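Local coordinates for protein putative Chlorite dismutase TA0507 (Thermoplasma acidophilum, PDB 3DTZ) that probably binds heme and may act as an oxidoreductase related to chlorite dismutases, its exact reaction being unknown, at residues D48-S53 with Q99-P104; F81-R86 with I92-R97; E56-N61 with I65-Y70; Y139-P144 with A204-V209. All coordinates share one frame; numbering follows the deposited sequence.

Contact 1. Residues D48-S53 with Q99-P104; sequences DRMMRS and QASMRP
Met50, a selenomethionine, leaves helix 41-60 with CG anti to the backbone N (chi1 -177°) and then turns at both later torsions, so that its end folds over Ser101 of helix 88-102. This is the packing of the two helices that lie on one face of the sheet in the N-terminal ferredoxin-like (beta-alpha-beta-beta-alpha-beta) half of the chain. The backbones come nearest at these same residues, Met50 CA and Ser101 CA being 6.9 Å apart. Met50 runs alongside Ser101: its CG lies 3.8 Å from Ser101 CB, and its terminal methyl ends 3.2 Å from the carbonyl, measured from Met50 CE to Ser101 O, a close carbon-oxygen approach. On the side nearer the sheet, selenium and methyl groups fill the interface. Met102, bent at chi2 and chi3, sets its selenium against two partners, with Met102 SE 4.0 Å from Met50 SE and 3.9 Å from Met51 CE. The chains of Met51 and Met102 cross at about a right angle, and they rest on Phe81 and Val79 of strand 79-85 respectively. Gln99 hydrogen-bonds and Arg103 forms a salt bridge to Asp78 of the second subunit, so this end of the helix region also meets a subunit interface. No direct hydrogen bond joins the two segments; a water does so instead, donating to Met50 O at 2.9 Å and lying 2.9 Å from Ser101 OG, the hydroxyl that Arg97 NH1 also reaches in a weak bond.

Contact 2. Residues F81-R86 with I92-R97; sequences FWYSSR and ILAKER
Strand 79-85 and helix 88-102 follow each other in the chain, and the helix doubles back over the strand with their nearest CA atoms, those of Tyr83 and Ala94, 8.5 Å apart. That gap is spanned by one side chain. Tyr83 holds CG between its backbone N and carbonyl carbon (chi1 52°), a crowded position that sends the ring straight at the helix. The methyl of Ala94 meets the ring obliquely, with Tyr83 CE1 3.5 Å from Ala94 CB. The small alanine lets the ring come close to the helix backbone. The hydroxyl passes on to the next residue, Tyr83 OH lying 3.7 Å from Lys95 CB; it also sits near Lys95 N, but the angle is too poor for a hydrogen bond. Lys95 itself bends at chi2 and leads its amine away to Ser72 O and Ser77 O of the second subunit. Phe58 of helix 41-60 meets the tyrosine ring with the planes at about 40°, and Met91, Ser27 and Leu29 also touch it. Putting an alanine in place of Tyr83 would probably open a gap between strand and helix, leaving Ala94 CB without its aromatic partner and Phe58 with less to pack on. A buried aromatic bridging a strand to the helix that follows it here joins the third strand and second helix of the N-terminal ferredoxin-like fold.

Contact 3. Residues E56-N61 with I65-Y70; sequences EFFSAN and INFHIY
Phe58 and Phe67 carry this contact almost alone, with 68 and 64 Å² of their surface buried, out of 142 Å² in all. They join the first helix of the N-terminal ferredoxin-like fold, 41-60, to the second strand, 64-72, across the short turn that links them, where Asn61 OD1 accepts a hydrogen bond from Gly63 N. The rings form an offset stack with planes parallel to within 1° and centroids 3.9 Å apart. Their stems do not run in line: the two side chains cross at about a right angle, yet the ring planes end up parallel. Phe58 keeps CG beside its backbone N, opposite the carbonyl carbon (chi1 -75°), whereas Phe67 leaves the strand with CG anti to the backbone N (chi1 168°), and each ring is thereby carried over a face of the other. The overlap begins at the stems, where Phe58 CB lies 3.6 Å from Phe67 CB, and continues to the far side, where Phe58 CE2 meets Phe67 CE1 at 3.4 Å. The opposite face of Phe58 is met near its rim by Phe57 CD2. The Tyr64 ring also meets Phe58, with the planes inclined, and Ala94 and Val98 of helix 88-102 touch it. Phe67 in turn packs on Phe81 of the neighbouring strand 79-85, so the stack extends an aromatic and aliphatic layer between sheet and helices. Over the centre of the rings the fit is tight: Phe58 CD2 stands 3.3 Å above the plane of the Phe67 ring, and Phe67 CD1 3.4 Å above that of Phe58.

Contact 4. Residues Y139-P144 with A204-V209; sequences YFVAYP and AAWSRV
Trp206 projects from helix 203-213 toward strand 139-147 with CG anti to the backbone N (chi1 160°), laying the pyrrole side of its indole against Val141 and the benzene side against Tyr143. Val141 CG2 approaches the indole obliquely and is 3.7 Å from Trp206 NE1. Tyr143 comes from the opposite direction, and the two aromatics meet edge to edge, not stacked: Tyr143 OH lies near the indole plane, 4.2 Å from Trp206 CZ2. Within the strand, Val141 CG1 sits at the edge of the Tyr143 ring, in its plane, so the two strand residues also pack on each other. The indole N-H is spent outside the pair, donating to Gly188 O of the third subunit, and Ile189 of that subunit packs on the ring. An alanine at Trp206 is likely to open a gap beside Val141 and Tyr143 and leave that Gly188 carbonyl without its donor. The contact seats the second helix of the C-terminal ferredoxin-like half on its sheet, next to strand 194-200, whose Tyr198 and Ile200 also touch Trp206, with strand 229-234 flanking Val141 through Leu230.

Overall arrangement
Contacts 1, 2 and 3 knit helices 41-60 and 88-102 and strands 64-72 and 79-85 into the N-terminal ferredoxin-like half. Contacts 2 and 3 are the closest pair, their centres about 9 Å apart; the centre of contact 1 lies about 14 and 13 Å from those of contacts 2 and 3, and its Met51 and Met102 rest on Phe81 of contact 2. Contact 4 belongs to the C-terminal half, on the other side of the chain centre, about 28 Å from contact 1 between centres. The halves share one curved sheet, and Phe140 stacks with both Trp82 and Tyr70 where they join. Relatives bind heme in the C-terminal half, so contact 4 probably belongs to the heme-bearing domain.

Contact 1. Residues D48-S53 with Q99-P104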
# COMPACT_ATOMS: atom_id res chain seq x y z
N ASP D 48 22.95 -11.36 19.77
CA ASP D 48 24.36 -11.35 19.43
C ASP D 48 24.80 -12.74 18.96
O ASP D 48 25.50 -12.89 17.94
CB ASP D 48 25.17 -10.90 20.65
CG ASP D 48 26.66 -10.99 20.44
OD1 ASP D 48 27.22 -10.27 19.57
OD2 ASP D 48 27.29 -11.78 21.18
N ARG D 49 24.39 -13.76 19.71
CA ARG D 49 24.76 -15.12 19.37
C ARG D 49 24.15 -15.49 18.01
O ARG D 49 24.78 -16.15 17.17
CB ARG D 49 24.31 -16.11 20.46
CG ARG D 49 25.06 -15.98 21.76
CD ARG D 49 24.73 -17.18 22.70
NE ARG D 49 23.29 -17.25 22.98
CZ ARG D 49 22.70 -16.72 24.06
NH1 ARG D 49 23.41 -16.09 24.99
NH2 ARG D 49 21.38 -16.84 24.21
N MSE D 50 22.92 -15.04 17.77
CA MSE D 50 22.29 -15.35 16.50
C MSE D 50 22.96 -14.70 15.27
O MSE D 50 23.10 -15.33 14.23
CB MSE D 50 20.81 -15.00 16.55
CG MSE D 50 20.10 -15.36 15.26
SE MSE D 50 19.72 -13.78 14.27
CE MSE D 50 18.25 -13.37 15.33
N MSE D 51 23.35 -13.44 15.38
CA MSE D 51 24.05 -12.74 14.28
C MSE D 51 25.44 -13.33 14.02
O MSE D 51 25.85 -13.51 12.87
CB MSE D 51 24.19 -11.27 14.59
CG MSE D 51 22.87 -10.54 14.67
SE MSE D 51 22.21 -10.28 12.82
CE MSE D 51 20.60 -9.40 13.31
N ARG D 52 26.16 -13.64 15.10
CA ARG D 52 27.45 -14.32 14.95
C ARG D 52 27.26 -15.66 14.21
O ARG D 52 28.02 -15.99 13.33
CB ARG D 52 28.14 -14.48 16.30
CG ARG D 52 28.77 -13.18 16.79
CD ARG D 52 29.63 -13.36 18.06
NE ARG D 52 28.79 -13.49 19.25
CZ ARG D 52 28.74 -14.54 20.07
NH1 ARG D 52 29.52 -15.61 19.87
NH2 ARG D 52 27.92 -14.51 21.11
N SER D 53 26.23 -16.41 14.58
CA SER D 53 25.95 -17.68 13.92
C SER D 53 25.61 -17.55 12.43
O SER D 53 26.08 -18.35 11.61
CB SER D 53 24.88 -18.47 14.66
OG SER D 53 24.72 -19.74 14.05
N GLN D 99 16.09 -16.12 7.21
CA GLN D 99 14.69 -16.05 7.62
C GLN D 99 14.36 -16.85 8.88
O GLN D 99 13.62 -16.36 9.75
CB GLN D 99 13.77 -16.44 6.44
CG GLN D 99 12.30 -16.18 6.72
CD GLN D 99 11.74 -15.07 5.84
OE1 GLN D 99 12.28 -13.93 5.84
NE2 GLN D 99 10.69 -15.41 5.04
N ALA D 100 14.88 -18.08 9.00
CA ALA D 100 14.59 -18.95 10.16
C ALA D 100 15.13 -18.31 11.43
O ALA D 100 14.52 -18.42 12.49
CB ALA D 100 15.21 -20.32 9.96
N SER D 101 16.28 -17.64 11.30
CA SER D 101 16.91 -17.00 12.45
C SER D 101 16.21 -15.71 12.85
O SER D 101 16.12 -15.39 14.05
CB SER D 101 18.39 -16.71 12.16
OG SER D 101 19.11 -17.93 12.36
N MSE D 102 15.70 -15.00 11.84
CA MSE D 102 15.10 -13.69 12.08
C MSE D 102 13.64 -13.81 12.49
O MSE D 102 13.19 -12.99 13.25
CB MSE D 102 15.16 -12.79 10.84
CG MSE D 102 16.52 -12.34 10.35
SE MSE D 102 17.63 -11.48 11.75
CE MSE D 102 16.65 -9.93 11.92
N ARG D 103 12.91 -14.81 11.98
CA ARG D 103 11.45 -14.82 12.19
C ARG D 103 10.92 -14.78 13.65
O ARG D 103 9.89 -14.15 13.88
CB ARG D 103 10.73 -15.85 11.30
CG ARG D 103 10.66 -17.22 11.82
CD ARG D 103 9.58 -18.03 11.07
NE ARG D 103 9.89 -18.19 9.64
CZ ARG D 103 10.66 -19.15 9.12
NH1 ARG D 103 11.31 -20.05 9.88
NH2 ARG D 103 10.81 -19.21 7.81
N PRO D 104 11.62 -15.41 14.62
CA PRO D 104 11.10 -15.29 16.00
C PRO D 104 11.15 -13.87 16.57
O PRO D 104 10.42 -13.58 17.53
CB PRO D 104 12.05 -16.21 16.82
CG PRO D 104 12.68 -17.11 15.78
CD PRO D 104 12.83 -16.25 14.57
O HOH W 1 21.62 -17.82 13.72

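Contact 2. Residues F81-R86 with I92-R97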
# COMPACT_ATOMS: atom_id res chain seq x y z
N PHE D 81 21.24 -7.40 4.90
CA PHE D 81 22.16 -8.47 4.55
C PHE D 81 22.41 -8.44 3.04
O PHE D 81 21.47 -8.28 2.26
CB PHE D 81 21.52 -9.84 4.90
CG PHE D 81 21.27 -10.05 6.37
CD1 PHE D 81 22.36 -10.26 7.24
CD2 PHE D 81 19.98 -10.01 6.90
CE1 PHE D 81 22.16 -10.45 8.61
CE2 PHE D 81 19.77 -10.18 8.29
CZ PHE D 81 20.86 -10.42 9.14
N TRP D 82 23.64 -8.63 2.63
CA TRP D 82 23.98 -8.75 1.21
C TRP D 82 24.89 -9.98 1.03
O TRP D 82 25.87 -10.11 1.72
CB TRP D 82 24.70 -7.49 0.75
CG TRP D 82 25.26 -7.52 -0.64
CD1 TRP D 82 24.71 -8.14 -1.76
CD2 TRP D 82 26.46 -6.88 -1.09
NE1 TRP D 82 25.53 -7.93 -2.86
CE2 TRP D 82 26.60 -7.15 -2.48
CE3 TRP D 82 27.44 -6.08 -0.45
CZ2 TRP D 82 27.67 -6.65 -3.25
CZ3 TRP D 82 28.52 -5.58 -1.21
CH2 TRP D 82 28.64 -5.89 -2.61
N TYR D 83 24.55 -10.88 0.11
CA TYR D 83 25.45 -12.03 -0.16
C TYR D 83 25.33 -12.46 -1.61
O TYR D 83 24.30 -12.17 -2.26
CB TYR D 83 25.13 -13.22 0.77
CG TYR D 83 23.69 -13.63 0.78
CD1 TYR D 83 23.19 -14.56 -0.14
CD2 TYR D 83 22.79 -13.03 1.68
CE1 TYR D 83 21.81 -14.91 -0.12
CE2 TYR D 83 21.46 -13.37 1.71
CZ TYR D 83 20.98 -14.30 0.81
OH TYR D 83 19.63 -14.59 0.86
N SER D 84 26.33 -13.21 -2.08
CA SER D 84 26.43 -13.60 -3.49
C SER D 84 26.98 -15.02 -3.63
O SER D 84 27.77 -15.45 -2.80
CB SER D 84 27.33 -12.62 -4.26
OG SER D 84 27.09 -11.27 -3.89
N SER D 85 26.59 -15.72 -4.70
CA SER D 85 27.06 -17.09 -4.98
C SER D 85 26.72 -17.45 -6.42
O SER D 85 25.73 -16.98 -6.94
CB SER D 85 26.34 -18.12 -4.09
OG SER D 85 26.82 -19.46 -4.36
N ARG D 86 27.54 -18.29 -7.05
CA ARG D 86 27.20 -18.84 -8.36
C ARG D 86 26.16 -19.95 -8.23
O ARG D 86 25.56 -20.35 -9.23
CB ARG D 86 28.44 -19.36 -9.10
CG ARG D 86 29.35 -18.24 -9.56
CD ARG D 86 30.44 -18.71 -10.52
NE ARG D 86 31.12 -17.54 -11.08
CZ ARG D 86 32.20 -16.95 -10.55
NH1 ARG D 86 32.77 -17.43 -9.44
NH2 ARG D 86 32.72 -15.88 -11.15
N ILE D 92 18.99 -20.08 -2.14
CA ILE D 92 17.73 -20.36 -1.42
C ILE D 92 18.03 -20.83 0.02
O ILE D 92 17.35 -20.42 0.98
CB ILE D 92 16.80 -21.33 -2.21
CG1 ILE D 92 15.49 -21.57 -1.42
CG2 ILE D 92 17.47 -22.65 -2.54
CD1 ILE D 92 14.70 -20.31 -1.21
N LEU D 93 19.08 -21.63 0.19
CA LEU D 93 19.51 -22.07 1.54
C LEU D 93 19.88 -20.89 2.46
O LEU D 93 19.54 -20.87 3.67
CB LEU D 93 20.69 -23.04 1.43
CG LEU D 93 20.28 -24.45 1.01
CD1 LEU D 93 21.50 -25.24 0.65
CD2 LEU D 93 19.47 -25.14 2.14
N ALA D 94 20.55 -19.91 1.88
CA ALA D 94 20.96 -18.70 2.61
C ALA D 94 19.72 -17.91 3.02
O ALA D 94 19.60 -17.52 4.17
CB ALA D 94 21.86 -17.84 1.75
N LYS D 95 18.79 -17.72 2.09
CA LYS D 95 17.56 -16.97 2.41
C LYS D 95 16.80 -17.67 3.55
O LYS D 95 16.35 -17.04 4.50
CB LYS D 95 16.69 -16.77 1.16
CG LYS D 95 15.31 -16.06 1.45
CD LYS D 95 14.22 -17.12 1.71
CE LYS D 95 12.83 -16.46 1.96
NZ LYS D 95 11.80 -17.53 1.99
N GLU D 96 16.69 -18.99 3.47
CA GLU D 96 15.94 -19.73 4.49
C GLU D 96 16.63 -19.71 5.85
O GLU D 96 15.96 -19.65 6.88
CB GLU D 96 15.74 -21.17 4.07
CG GLU D 96 14.71 -21.26 2.94
CD GLU D 96 14.69 -22.61 2.28
OE1 GLU D 96 15.68 -23.39 2.36
OE2 GLU D 96 13.65 -22.87 1.64
N ARG D 97 17.96 -19.73 5.82
CA ARG D 97 18.76 -19.67 7.04
C ARG D 97 18.56 -18.33 7.77
O ARG D 97 18.34 -18.30 8.99
CB ARG D 97 20.24 -19.83 6.67
CG ARG D 97 21.22 -19.66 7.86
CD ARG D 97 21.13 -20.82 8.83
NE ARG D 97 22.16 -20.71 9.88
CZ ARG D 97 22.06 -19.89 10.92
NH1 ARG D 97 20.99 -19.13 11.06
NH2 ARG D 97 23.01 -19.85 11.84

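Contact 3. Residues E56-N61 with I65-Y70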
# COMPACT_ATOMS: atom_id res chain seq x y z
N GLU D 56 28.82 -17.02 10.68
CA GLU D 56 29.54 -18.30 10.62
C GLU D 56 29.00 -19.22 9.51
O GLU D 56 29.77 -19.94 8.87
CB GLU D 56 29.57 -18.99 11.99
CG GLU D 56 28.29 -19.75 12.41
CD GLU D 56 28.34 -20.36 13.82
OE1 GLU D 56 29.00 -19.78 14.71
OE2 GLU D 56 27.72 -21.42 14.04
N PHE D 57 27.67 -19.20 9.31
CA PHE D 57 27.02 -19.98 8.23
C PHE D 57 27.60 -19.61 6.86
O PHE D 57 27.94 -20.48 6.05
CB PHE D 57 25.50 -19.73 8.26
CG PHE D 57 24.77 -20.24 7.04
CD1 PHE D 57 24.28 -21.57 7.00
CD2 PHE D 57 24.52 -19.39 5.97
CE1 PHE D 57 23.59 -22.06 5.87
CE2 PHE D 57 23.82 -19.86 4.84
CZ PHE D 57 23.35 -21.20 4.80
N PHE D 58 27.70 -18.30 6.61
CA PHE D 58 28.24 -17.80 5.35
C PHE D 58 29.75 -18.09 5.24
O PHE D 58 30.22 -18.49 4.19
CB PHE D 58 27.90 -16.31 5.16
CG PHE D 58 26.45 -16.09 4.77
CD1 PHE D 58 26.04 -16.23 3.45
CD2 PHE D 58 25.49 -15.81 5.76
CE1 PHE D 58 24.69 -16.05 3.11
CE2 PHE D 58 24.14 -15.64 5.44
CZ PHE D 58 23.73 -15.76 4.11
N SER D 59 30.49 -17.91 6.33
CA SER D 59 31.94 -18.10 6.28
C SER D 59 32.29 -19.56 6.08
O SER D 59 33.38 -19.87 5.59
CB SER D 59 32.61 -17.62 7.57
OG SER D 59 32.39 -16.23 7.72
N ALA D 60 31.39 -20.45 6.49
CA ALA D 60 31.68 -21.88 6.47
C ALA D 60 31.57 -22.50 5.08
O ALA D 60 32.17 -23.54 4.84
CB ALA D 60 30.80 -22.64 7.46
N ASN D 61 30.82 -21.86 4.18
CA ASN D 61 30.64 -22.35 2.81
C ASN D 61 31.40 -21.54 1.74
O ASN D 61 31.04 -20.37 1.47
CB ASN D 61 29.14 -22.48 2.47
CG ASN D 61 28.90 -23.40 1.29
OD1 ASN D 61 29.69 -23.45 0.35
ND2 ASN D 61 27.81 -24.17 1.35
N ILE D 65 30.43 -16.10 -2.14
CA ILE D 65 31.47 -15.18 -2.60
C ILE D 65 31.66 -14.00 -1.63
O ILE D 65 32.80 -13.63 -1.28
CB ILE D 65 31.19 -14.73 -4.05
CG1 ILE D 65 31.24 -15.97 -4.97
CG2 ILE D 65 32.18 -13.59 -4.48
CD1 ILE D 65 30.76 -15.76 -6.43
N ASN D 66 30.54 -13.45 -1.15
CA ASN D 66 30.57 -12.42 -0.11
C ASN D 66 29.35 -12.53 0.79
O ASN D 66 28.33 -13.17 0.43
CB ASN D 66 30.76 -10.98 -0.70
CG ASN D 66 29.53 -10.45 -1.42
OD1 ASN D 66 28.72 -11.21 -1.95
ND2 ASN D 66 29.38 -9.13 -1.42
N PHE D 67 29.50 -11.95 1.98
CA PHE D 67 28.37 -11.79 2.91
C PHE D 67 28.73 -10.62 3.81
O PHE D 67 29.77 -10.62 4.49
CB PHE D 67 28.17 -13.04 3.79
CG PHE D 67 27.22 -12.80 4.92
CD1 PHE D 67 25.87 -12.60 4.64
CD2 PHE D 67 27.68 -12.67 6.22
CE1 PHE D 67 24.94 -12.34 5.68
CE2 PHE D 67 26.78 -12.41 7.28
CZ PHE D 67 25.43 -12.25 7.00
N HIS D 68 27.89 -9.59 3.78
CA HIS D 68 28.12 -8.40 4.62
C HIS D 68 26.81 -8.01 5.32
O HIS D 68 25.74 -8.16 4.74
CB HIS D 68 28.64 -7.24 3.78
CG HIS D 68 29.90 -7.56 3.01
ND1 HIS D 68 31.06 -7.96 3.63
CD2 HIS D 68 30.17 -7.52 1.69
CE1 HIS D 68 31.99 -8.20 2.72
NE2 HIS D 68 31.47 -7.95 1.53
N ILE D 69 26.94 -7.45 6.51
CA ILE D 69 25.78 -6.99 7.29
C ILE D 69 25.89 -5.45 7.38
O ILE D 69 27.00 -4.94 7.52
CB ILE D 69 25.77 -7.62 8.72
CG1 ILE D 69 25.87 -9.15 8.62
CG2 ILE D 69 24.45 -7.23 9.41
CD1 ILE D 69 26.12 -9.86 9.94
N TYR D 70 24.76 -4.74 7.32
CA TYR D 70 24.72 -3.28 7.45
C TYR D 70 23.65 -2.84 8.44
O TYR D 70 22.56 -3.42 8.49
CB TYR D 70 24.40 -2.61 6.11
CG TYR D 70 25.42 -2.96 5.07
CD1 TYR D 70 25.26 -4.11 4.29
CD2 TYR D 70 26.56 -2.18 4.92
CE1 TYR D 70 26.25 -4.47 3.35
CE2 TYR D 70 27.55 -2.52 3.99
CZ TYR D 70 27.37 -3.66 3.20
OH TYR D 70 28.32 -3.99 2.28

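Contact 4. Residues Y139-P144 with A204-V209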
# COMPACT_ATOMS: atom_id res chain seq x y z
N TYR D 139 29.87 2.20 3.50
CA TYR D 139 28.44 2.33 3.21
C TYR D 139 28.02 1.48 2.00
O TYR D 139 28.84 1.11 1.16
CB TYR D 139 28.05 3.79 2.93
CG TYR D 139 28.43 4.72 4.02
CD1 TYR D 139 27.66 4.83 5.18
CD2 TYR D 139 29.59 5.49 3.91
CE1 TYR D 139 28.04 5.70 6.22
CE2 TYR D 139 29.97 6.37 4.91
CZ TYR D 139 29.20 6.46 6.06
OH TYR D 139 29.61 7.33 7.05
N PHE D 140 26.72 1.22 1.94
CA PHE D 140 26.13 0.36 0.91
C PHE D 140 24.81 1.01 0.50
O PHE D 140 24.04 1.47 1.37
CB PHE D 140 25.85 -1.00 1.54
CG PHE D 140 25.26 -2.03 0.61
CD1 PHE D 140 25.96 -2.49 -0.51
CD2 PHE D 140 24.03 -2.56 0.88
CE1 PHE D 140 25.42 -3.47 -1.37
CE2 PHE D 140 23.49 -3.56 0.04
CZ PHE D 140 24.19 -4.01 -1.07
N VAL D 141 24.54 1.03 -0.80
CA VAL D 141 23.26 1.53 -1.32
C VAL D 141 22.74 0.44 -2.23
O VAL D 141 23.47 -0.07 -3.06
CB VAL D 141 23.43 2.82 -2.15
CG1 VAL D 141 22.12 3.22 -2.88
CG2 VAL D 141 23.94 3.97 -1.27
N ALA D 142 21.46 0.11 -2.08
CA ALA D 142 20.83 -0.85 -2.97
C ALA D 142 19.45 -0.32 -3.35
O ALA D 142 18.73 0.19 -2.49
CB ALA D 142 20.69 -2.21 -2.29
N TYR D 143 19.08 -0.44 -4.61
CA TYR D 143 17.67 -0.25 -4.90
C TYR D 143 17.24 -0.96 -6.17
O TYR D 143 18.07 -1.13 -7.09
CB TYR D 143 17.30 1.23 -4.99
CG TYR D 143 18.21 2.03 -5.87
CD1 TYR D 143 19.39 2.55 -5.35
CD2 TYR D 143 17.87 2.30 -7.20
CE1 TYR D 143 20.23 3.30 -6.13
CE2 TYR D 143 18.74 3.07 -8.01
CZ TYR D 143 19.91 3.56 -7.44
OH TYR D 143 20.82 4.32 -8.15
N PRO D 144 15.94 -1.32 -6.23
CA PRO D 144 15.39 -1.81 -7.49
C PRO D 144 15.27 -0.67 -8.48
O PRO D 144 15.14 0.49 -8.09
CB PRO D 144 14.00 -2.34 -7.12
CG PRO D 144 13.74 -2.03 -5.71
CD PRO D 144 14.93 -1.24 -5.16
N ALA D 204 27.26 11.86 1.29
CA ALA D 204 27.00 13.15 0.60
C ALA D 204 27.59 13.18 -0.81
O ALA D 204 26.92 13.63 -1.76
CB ALA D 204 27.54 14.33 1.45
N ALA D 205 28.81 12.67 -0.96
CA ALA D 205 29.48 12.60 -2.27
C ALA D 205 28.68 11.73 -3.25
O ALA D 205 28.50 12.11 -4.40
CB ALA D 205 30.89 12.06 -2.11
N TRP D 206 28.19 10.58 -2.77
CA TRP D 206 27.38 9.70 -3.59
C TRP D 206 26.10 10.43 -4.03
O TRP D 206 25.71 10.34 -5.19
CB TRP D 206 27.04 8.41 -2.85
CG TRP D 206 25.84 7.69 -3.41
CD1 TRP D 206 24.60 7.58 -2.82
CD2 TRP D 206 25.75 7.00 -4.66
NE1 TRP D 206 23.76 6.86 -3.62
CE2 TRP D 206 24.42 6.50 -4.77
CE3 TRP D 206 26.64 6.76 -5.70
CZ2 TRP D 206 23.97 5.77 -5.87
CZ3 TRP D 206 26.20 6.02 -6.80
CH2 TRP D 206 24.88 5.53 -6.88
N SER D 207 25.46 11.14 -3.10
CA SER D 207 24.22 11.87 -3.40
C SER D 207 24.49 12.92 -4.49
O SER D 207 23.67 13.12 -5.40
CB SER D 207 23.64 12.53 -2.14
OG SER D 207 22.37 13.12 -2.43
N ARG D 208 25.64 13.58 -4.39
CA ARG D 208 26.01 14.60 -5.39
C ARG D 208 26.22 14.02 -6.77
O ARG D 208 25.77 14.59 -7.78
CB ARG D 208 27.22 15.42 -4.95
CG ARG D 208 26.91 16.34 -3.80
CD ARG D 208 28.05 17.32 -3.57
NE ARG D 208 29.30 16.65 -3.21
CZ ARG D 208 29.65 16.36 -1.97
NH1 ARG D 208 28.84 16.69 -0.95
NH2 ARG D 208 30.81 15.76 -1.73
N VAL D 209 26.89 12.87 -6.83
CA VAL D 209 27.06 12.14 -8.10
C VAL D 209 25.69 11.81 -8.69
O VAL D 209 25.44 12.04 -9.87
CB VAL D 209 27.84 10.80 -7.95
CG1 VAL D 209 27.82 10.08 -9.30
CG2 VAL D 209 29.27 11.02 -7.48